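Local coordinates for malonyl-CoA-[acyl-carrier-protein] transacylase (Coxiella burnetii, PDB 3TQE) that probably transfers the malonyl group from malonyl-CoA to holo-acyl-carrier-protein, the step that supplies malonyl-ACP for fatty acid synthesis, at residues 20-25 with 71-76; 42-47 with 113-118; 50-53 with 59-62. All blocks are in the same frame, centred on the assembly; numbering follows the deposited sequence. Where two conformers were deposited one is given.

Contact 1. Residues 20-25 with 71-76; sequences LGMLAE and LTADVA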
loop_
_atom_site.group_PDB
_atom_site.type_symbol
_atom_site.label_atom_id
_atom_site.label_comp_id
_atom_site.label_asym_id
_atom_site.label_seq_id
_atom_site.Cartn_x
_atom_site.Cartn_y
_atom_site.Cartn_z
ATOM N N LEU A 20 -16.345 -0.573 3.416
ATOM C CA LEU A 20 -17.424 0.375 3.513
ATOM C C LEU A 20 -17.484 0.930 4.909
ATOM O O LEU A 20 -17.275 0.195 5.901
ATOM C CB LEU A 20 -18.769 -0.271 3.191
ATOM C CG LEU A 20 -19.000 -0.682 1.757
ATOM C CD1 LEU A 20 -20.386 -1.285 1.667
ATOM C CD2 LEU A 20 -18.859 0.510 0.833
ATOM N N GLY A 21 -17.724 2.224 4.986
ATOM C CA GLY A 21 -17.842 2.913 6.238
ATOM C C GLY A 21 -16.526 3.276 6.862
ATOM O O GLY A 21 -16.494 3.802 7.946
HETATM N N MSE A 22 -15.426 3.023 6.178
HETATM C CA MSE A 22 -14.174 3.375 6.765
HETATM C C MSE A 22 -14.120 4.875 7.089
HETATM O O MSE A 22 -14.673 5.752 6.415
HETATM C CB MSE A 22 -13.009 2.902 5.916
HETATM C CG MSE A 22 -12.971 3.511 4.616
HETATM SE SE MSE A 22 -11.407 2.893 3.623
HETATM C CE MSE A 22 -11.829 4.352 2.393
ATOM N N LEU A 23 -13.413 5.154 8.172
ATOM C CA LEU A 23 -13.239 6.495 8.685
ATOM C C LEU A 23 -14.521 7.198 9.119
ATOM O O LEU A 23 -14.507 8.391 9.359
ATOM C CB LEU A 23 -12.446 7.383 7.698
ATOM C CG LEU A 23 -10.945 7.157 7.627
ATOM C CD1 LEU A 23 -10.558 5.815 7.165
ATOM C CD2 LEU A 23 -10.317 8.216 6.763
ATOM N N ALA A 24 -15.633 6.469 9.267
ATOM C CA ALA A 24 -16.865 7.144 9.639
ATOM C C ALA A 24 -16.741 7.892 10.974
ATOM O O ALA A 24 -17.150 9.045 11.115
ATOM C CB ALA A 24 -18.022 6.159 9.688
ATOM N N GLU A 25 -16.122 7.248 11.947
ATOM C CA GLU A 25 -15.955 7.881 13.251
ATOM C C GLU A 25 -15.047 9.087 13.169
ATOM O O GLU A 25 -15.387 10.168 13.636
ATOM C CB GLU A 25 -15.433 6.886 14.253
ATOM C CG GLU A 25 -15.265 7.481 15.614
ATOM C CD GLU A 25 -14.944 6.456 16.680
ATOM O OE1 GLU A 25 -14.851 5.238 16.377
ATOM O OE2 GLU A 25 -14.830 6.881 17.855
ATOM N N LEU A 71 -6.125 6.162 -1.015
ATOM C CA LEU A 71 -5.199 7.283 -0.957
ATOM C C LEU A 71 -5.801 8.395 -0.110
ATOM O O LEU A 71 -5.144 8.992 0.752
ATOM C CB LEU A 71 -4.876 7.798 -2.354
ATOM C CG LEU A 71 -4.091 9.089 -2.399
ATOM C CD1 LEU A 71 -2.711 8.835 -1.853
ATOM C CD2 LEU A 71 -4.069 9.669 -3.806
ATOM N N THR A 72 -7.071 8.670 -0.335
ATOM C CA THR A 72 -7.765 9.751 0.363
ATOM C C THR A 72 -7.883 9.434 1.849
ATOM O O THR A 72 -7.644 10.291 2.678
ATOM C CB THR A 72 -9.119 10.011 -0.298
ATOM O OG1 THR A 72 -8.908 10.355 -1.661
ATOM C CG2 THR A 72 -9.854 11.157 0.389
ATOM N N ALA A 73 -8.229 8.204 2.170
ATOM C CA ALA A 73 -8.346 7.789 3.570
ATOM C C ALA A 73 -7.003 7.919 4.281
ATOM O O ALA A 73 -6.923 8.440 5.387
ATOM C CB ALA A 73 -8.849 6.373 3.666
ATOM N N ASP A 74 -5.943 7.463 3.621
ATOM C CA ASP A 74 -4.627 7.500 4.237
ATOM C C ASP A 74 -4.210 8.957 4.463
ATOM O O ASP A 74 -3.677 9.298 5.512
ATOM C CB ASP A 74 -3.616 6.852 3.312
ATOM C CG ASP A 74 -3.701 5.320 3.229
ATOM O OD1 ASP A 74 -4.571 4.671 3.832
ATOM O OD2 ASP A 74 -2.830 4.766 2.492
ATOM N N VAL A 75 -4.405 9.812 3.468
ATOM C CA VAL A 75 -4.032 11.203 3.596
ATOM C C VAL A 75 -4.896 11.902 4.644
ATOM O O VAL A 75 -4.415 12.713 5.412
ATOM C CB VAL A 75 -4.130 11.897 2.256
ATOM C CG1 VAL A 75 -4.033 13.390 2.414
ATOM C CG2 VAL A 75 -3.046 11.358 1.339
ATOM N N ALA A 76 -6.175 11.577 4.689
ATOM C CA ALA A 76 -7.054 12.150 5.721
ATOM C C ALA A 76 -6.528 11.848 7.103
ATOM O O ALA A 76 -6.538 12.720 7.981
ATOM C CB ALA A 76 -8.472 11.645 5.545
#
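M22 and L23, the two corner residues of a type II beta turn, press against A73 and A76 and so set the turn that starts helix 24-29 onto helix 63-83 of the acyl transferase domain. The turn runs from G21 to A24 and is closed by the hydrogen bond from A24 N to G21 O, 3.1 Å. L23, its third residue and the N-cap of the coming helix, has a positive phi of 62°. Both corner side chains leave the backbone in the direction of helix 63-83. M22, modelled as selenomethionine, has CG between its backbone N and carbonyl carbon (chi1 63°) and is extended from there on, which carries the terminal methyl CE to 3.8 Å from A73 CB. The fork of L23 straddles the A73 methyl: L23 CD1 and CD2 each lie 3.9 Å from A73 CB. L23 CD2 also lies beside the helix backbone, 3.7 Å from A73 O, and reaches A76 CB one helical turn further on at 4.1 Å. T36 of helix 31-44 touches A76 as well, and P281 packs on M22. All four touching residues are buried and no hydrogen bond crosses between the segments, so the turn is held to the helix by van der Waals contacts, mostly between methyl groups, with two alanines giving the larger side chains close access to the helix.

Contact 2. Residues 42-47 with 113-118; sequences SALAYD and EAVKLV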
loop_
_atom_site.group_PDB
_atom_site.type_symbol
_atom_site.label_atom_id
_atom_site.label_comp_id
_atom_site.label_asym_id
_atom_site.label_seq_id
_atom_site.Cartn_x
_atom_site.Cartn_y
_atom_site.Cartn_z
ATOM N N SER A 42 -13.619 16.613 -5.748
ATOM C CA SER A 42 -13.515 17.629 -6.768
ATOM C C SER A 42 -12.595 17.169 -7.894
ATOM O O SER A 42 -12.865 17.419 -9.077
ATOM C CB SER A 42 -13.079 18.947 -6.159
ATOM O OG SER A 42 -14.131 19.434 -5.345
ATOM N N ALA A 43 -11.548 16.450 -7.542
ATOM C CA ALA A 43 -10.637 15.926 -8.529
ATOM C C ALA A 43 -11.242 14.787 -9.355
ATOM O O ALA A 43 -10.979 14.686 -10.560
ATOM C CB ALA A 43 -9.387 15.455 -7.838
ATOM N N LEU A 44 -12.061 13.948 -8.725
ATOM C CA LEU A 44 -12.622 12.735 -9.326
ATOM C C LEU A 44 -13.927 12.983 -10.050
ATOM O O LEU A 44 -14.348 12.184 -10.890
ATOM C CB LEU A 44 -12.874 11.703 -8.232
ATOM C CG LEU A 44 -11.619 11.153 -7.574
ATOM C CD1 LEU A 44 -11.980 10.517 -6.231
ATOM C CD2 LEU A 44 -10.917 10.187 -8.500
ATOM N N ALA A 45 -14.615 14.038 -9.625
ATOM C CA ALA A 45 -15.926 14.439 -10.153
ATOM C C ALA A 45 -17.104 13.596 -9.679
ATOM O O ALA A 45 -18.189 13.685 -10.229
ATOM C CB ALA A 45 -15.920 14.565 -11.702
ATOM N N TYR A 46 -16.925 12.834 -8.611
ATOM C CA TYR A 46 -18.024 12.176 -7.921
ATOM C C TYR A 46 -17.729 12.256 -6.429
ATOM O O TYR A 46 -16.613 12.609 -6.024
ATOM C CB TYR A 46 -18.216 10.722 -8.352
ATOM C CG TYR A 46 -17.049 9.819 -8.040
ATOM C CD1 TYR A 46 -16.975 9.159 -6.829
ATOM C CD2 TYR A 46 -16.005 9.645 -8.936
ATOM C CE1 TYR A 46 -15.906 8.362 -6.503
ATOM C CE2 TYR A 46 -14.951 8.811 -8.636
ATOM C CZ TYR A 46 -14.909 8.177 -7.403
ATOM O OH TYR A 46 -13.858 7.391 -7.103
ATOM N N ASP A 47 -18.738 11.953 -5.625
ATOM C CA ASP A 47 -18.654 12.099 -4.180
ATOM C C ASP A 47 -18.018 10.862 -3.604
ATOM O O ASP A 47 -18.641 9.815 -3.418
ATOM C CB ASP A 47 -20.048 12.325 -3.611
ATOM C CG ASP A 47 -20.045 12.600 -2.138
ATOM O OD1 ASP A 47 -19.046 12.306 -1.446
ATOM O OD2 ASP A 47 -21.085 13.096 -1.673
ATOM N N GLU A 113 -3.586 16.006 -7.381
ATOM C CA GLU A 113 -2.922 15.406 -8.534
ATOM C C GLU A 113 -2.727 13.915 -8.320
ATOM O O GLU A 113 -2.941 13.098 -9.219
ATOM C CB GLU A 113 -1.618 16.127 -8.831
ATOM C CG GLU A 113 -1.907 17.572 -9.221
ATOM C CD GLU A 113 -0.719 18.428 -9.542
ATOM O OE1 GLU A 113 0.433 17.938 -9.495
ATOM O OE2 GLU A 113 -0.972 19.636 -9.841
ATOM N N ALA A 114 -2.348 13.552 -7.109
ATOM C CA ALA A 114 -2.172 12.150 -6.780
ATOM C C ALA A 114 -3.486 11.385 -6.855
ATOM O O ALA A 114 -3.495 10.230 -7.256
ATOM C CB ALA A 114 -1.487 11.990 -5.418
ATOM N N VAL A 115 -4.579 12.001 -6.438
ATOM C CA VAL A 115 -5.882 11.355 -6.532
ATOM C C VAL A 115 -6.182 10.992 -7.972
ATOM O O VAL A 115 -6.606 9.867 -8.280
ATOM C CB VAL A 115 -6.984 12.247 -5.937
ATOM C CG1 VAL A 115 -8.389 11.733 -6.294
ATOM C CG2 VAL A 115 -6.796 12.352 -4.464
ATOM N N LYS A 116 -5.985 11.950 -8.865
ATOM C CA LYS A 116 -6.258 11.683 -10.274
ATOM C C LYS A 116 -5.315 10.604 -10.803
ATOM O O LYS A 116 -5.704 9.742 -11.591
ATOM C CB LYS A 116 -6.112 12.944 -11.085
ATOM C CG LYS A 116 -7.103 13.999 -10.756
ATOM C CD LYS A 116 -6.944 15.176 -11.698
ATOM C CE LYS A 116 -7.935 16.263 -11.425
ATOM N NZ LYS A 116 -7.547 17.482 -12.219
ATOM N N LEU A 117 -4.067 10.654 -10.373
ATOM C CA LEU A 117 -3.079 9.731 -10.852
ATOM C C LEU A 117 -3.409 8.293 -10.409
ATOM O O LEU A 117 -3.242 7.349 -11.172
ATOM C CB LEU A 117 -1.711 10.121 -10.328
ATOM C CG LEU A 117 -0.554 9.282 -10.804
ATOM C CD1 LEU A 117 -0.390 9.367 -12.317
ATOM C CD2 LEU A 117 0.686 9.721 -10.065
ATOM N N VAL A 118 -3.830 8.113 -9.165
ATOM C CA VAL A 118 -4.096 6.758 -8.718
ATOM C C VAL A 118 -5.403 6.228 -9.265
ATOM O O VAL A 118 -5.546 5.029 -9.400
ATOM C CB VAL A 118 -3.978 6.562 -7.197
ATOM C CG1 VAL A 118 -2.584 6.941 -6.702
ATOM C CG2 VAL A 118 -5.080 7.265 -6.433
#
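L44 and A43, in the last turn of helix 31-44, pack on V115 and K116 of helix 111-128, a helix-helix contact in the larger alpha/beta subdomain of the acyl transferase fold. The backbones come nearest at A43 and K116, whose CA atoms are 6.3 Å apart. The buried half of the contact is purely apolar. V115 has CG1 anti to its own backbone N (chi1 168°), and this torsion turns that single methyl to the leucine. V115 CG1 butts end-on against the branch point of L44, 3.5 Å from L44 CG, a tight approach, with L44 CD2 at 3.7 Å and L44 CD1 at 3.8 Å to its sides. The two side chains cross at about a right angle. A43 CB touches the same methyl from further out. Helix 63-83 lies beside this pair, where P68 meets L44 and L71 meets V115.

The second half is the aliphatic part of a lysine, K116, exposed to solvent. It runs out fully extended beyond CG and passes alongside the end of helix 31-44, with both K116 CG and K116 CE 4.0 Å from A43 CB. The contact is made by methylene groups of the chain.

Backbone features explain why the contact stops at L44. A45 leaves the helix with a positive phi of 76°, and the chain turns away toward helix 48-54, where D47 is the N-cap and its OD1 accepts a hydrogen bond from A50 N. Where backbone meets lysine, A43 O lies 3.5 Å from the methylene K116 CE.

Contact 3. Residues 50-53 with 59-62; sequences ALVQ and RLDQ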
loop_
_atom_site.group_PDB
_atom_site.type_symbol
_atom_site.label_atom_id
_atom_site.label_comp_id
_atom_site.label_asym_id
_atom_site.label_seq_id
_atom_site.Cartn_x
_atom_site.Cartn_y
_atom_site.Cartn_z
ATOM N N ALA A 50 -19.356 9.605 -0.149
ATOM C CA ALA A 50 -20.587 8.884 -0.291
ATOM C C ALA A 50 -20.349 7.477 -0.775
ATOM O O ALA A 50 -20.956 6.526 -0.288
ATOM C CB ALA A 50 -21.509 9.627 -1.229
ATOM N N LEU A 51 -19.404 7.320 -1.698
ATOM C CA LEU A 51 -19.102 6.010 -2.208
ATOM C C LEU A 51 -18.516 5.147 -1.111
ATOM O O LEU A 51 -18.902 4.010 -0.952
ATOM C CB LEU A 51 -18.142 6.114 -3.396
ATOM C CG LEU A 51 -17.800 4.850 -4.168
ATOM C CD1 LEU A 51 -17.322 5.248 -5.568
ATOM C CD2 LEU A 51 -16.750 4.023 -3.514
ATOM N N VAL A 52 -17.579 5.684 -0.341
ATOM C CA VAL A 52 -16.934 4.904 0.687
ATOM C C VAL A 52 -17.879 4.583 1.820
ATOM O O VAL A 52 -17.778 3.527 2.409
ATOM C CB VAL A 52 -15.708 5.664 1.207
ATOM C CG1 VAL A 52 -15.164 5.044 2.446
ATOM C CG2 VAL A 52 -14.654 5.735 0.087
ATOM N N GLN A 53 -18.805 5.482 2.122
ATOM C CA GLN A 53 -19.728 5.237 3.241
ATOM C C GLN A 53 -20.824 4.285 2.882
ATOM O O GLN A 53 -21.221 3.478 3.715
ATOM C CB GLN A 53 -20.287 6.546 3.776
ATOM C CG GLN A 53 -19.198 7.448 4.366
ATOM C CD GLN A 53 -18.293 6.707 5.322
ATOM O OE1 GLN A 53 -18.759 6.075 6.262
ATOM N NE2 GLN A 53 -16.992 6.770 5.076
ATOM N N ARG A 59 -18.620 -1.864 -5.731
ATOM C CA ARG A 59 -18.157 -0.618 -6.345
ATOM C C ARG A 59 -16.825 -0.233 -5.701
ATOM O O ARG A 59 -15.780 -0.033 -6.353
ATOM C CB ARG A 59 -19.227 0.465 -6.087
ATOM C CG ARG A 59 -19.284 1.665 -7.002
ATOM C CD ARG A 59 -20.524 1.581 -7.936
ATOM N NE ARG A 59 -20.200 0.655 -9.008
ATOM C CZ ARG A 59 -20.840 -0.473 -9.283
ATOM N NH1 ARG A 59 -21.936 -0.829 -8.625
ATOM N NH2 ARG A 59 -20.390 -1.227 -10.268
ATOM N N LEU A 60 -16.848 -0.146 -4.386
ATOM C CA LEU A 60 -15.654 0.231 -3.659
ATOM C C LEU A 60 -14.504 -0.701 -3.939
ATOM O O LEU A 60 -13.364 -0.266 -3.962
ATOM C CB LEU A 60 -15.924 0.272 -2.156
ATOM C CG LEU A 60 -14.736 0.641 -1.259
ATOM C CD1 LEU A 60 -14.187 2.009 -1.642
ATOM C CD2 LEU A 60 -15.201 0.645 0.189
ATOM N N ASP A 61 -14.796 -1.974 -4.183
ATOM C CA ASP A 61 -13.764 -2.962 -4.396
ATOM C C ASP A 61 -13.195 -2.987 -5.824
ATOM O O ASP A 61 -12.230 -3.692 -6.099
ATOM C CB ASP A 61 -14.276 -4.341 -3.998
ATOM C CG ASP A 61 -14.375 -4.527 -2.481
ATOM O OD1 ASP A 61 -13.730 -3.781 -1.693
ATOM O OD2 ASP A 61 -15.088 -5.465 -2.069
ATOM N N GLN A 62 -13.771 -2.211 -6.721
ATOM C CA GLN A 62 -13.240 -2.081 -8.069
ATOM C C GLN A 62 -12.043 -1.159 -7.982
ATOM O O GLN A 62 -12.138 -0.113 -7.394
ATOM C CB GLN A 62 -14.321 -1.535 -9.026
ATOM C CG GLN A 62 -15.405 -2.597 -9.257
ATOM C CD GLN A 62 -16.578 -2.190 -10.148
ATOM O OE1 GLN A 62 -16.994 -1.036 -10.189
ATOM N NE2 GLN A 62 -17.131 -3.176 -10.864
#
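V52 and L60 bring the backbones of helices 48-54 and 57-60 closest, with their CA atoms 6.5 Å apart. The L60 CD1 methyl rests against L51 CD2 and V52 CG2 together. L60 CG is anti to the backbone N (chi1 179°), and the branch L60 CD1 does most of the touching: it meets L51 CD2 at 3.8 Å and V52 CG2 at 4.1 Å. Both pairs of side chains meet at a slant. L51 reaches further in than V52, since its CG also stands anti to the backbone N (chi1 -174°) and its CD2 methyl lies over the base of the leucine across from it, 3.9 Å from L60 CA and 4.1 Å from L60 CB.

These are two short consecutive helices, joined by a tight connection of only a few residues and packed on each other between helices 31-44 and 63-83. Their buried side is completed by helix 63-83, from which F65 touches L51 and A69 touches both V52 and L60. Q18 and L20, in the loop before helix 24-29, also touch L60.

At R59, the other methyl of L51 grazes the aliphatic base of the arginine, whose guanidinium end leads away from helix 48-54. After L60 the chain turns, with Q62 N bonded to R59 O at 3.0 Å, and Q62 then becomes the N-cap residue of helix 63-83. The carbonyl oxygen of L60 accepts a hydrogen bond from the hydroxyl of T66, in the first turn of that helix.

How the contacts relate
Along the chain the six segments run 20-25, 42-47, 50-53, 59-62, 71-76, 113-118, so contact 3 falls within the span of both others, while contacts 1 and 2 interleave. Their centres lie 11 Å (contacts 1 and 3), 14 Å (2 and 3) and 15 Å (1 and 2) apart. Helix 63-83 is common ground: it carries one side of contact 1, and its L71 packs on A114 and V118 of contact 2. Between contacts 1 and 3, M22 O probably accepts a hydrogen bond from Q53 NE2. The three contacts touch one another, and L71, D74, A114, L117 and V118 also touch helix 97-105, which follows the predicted active-site S96.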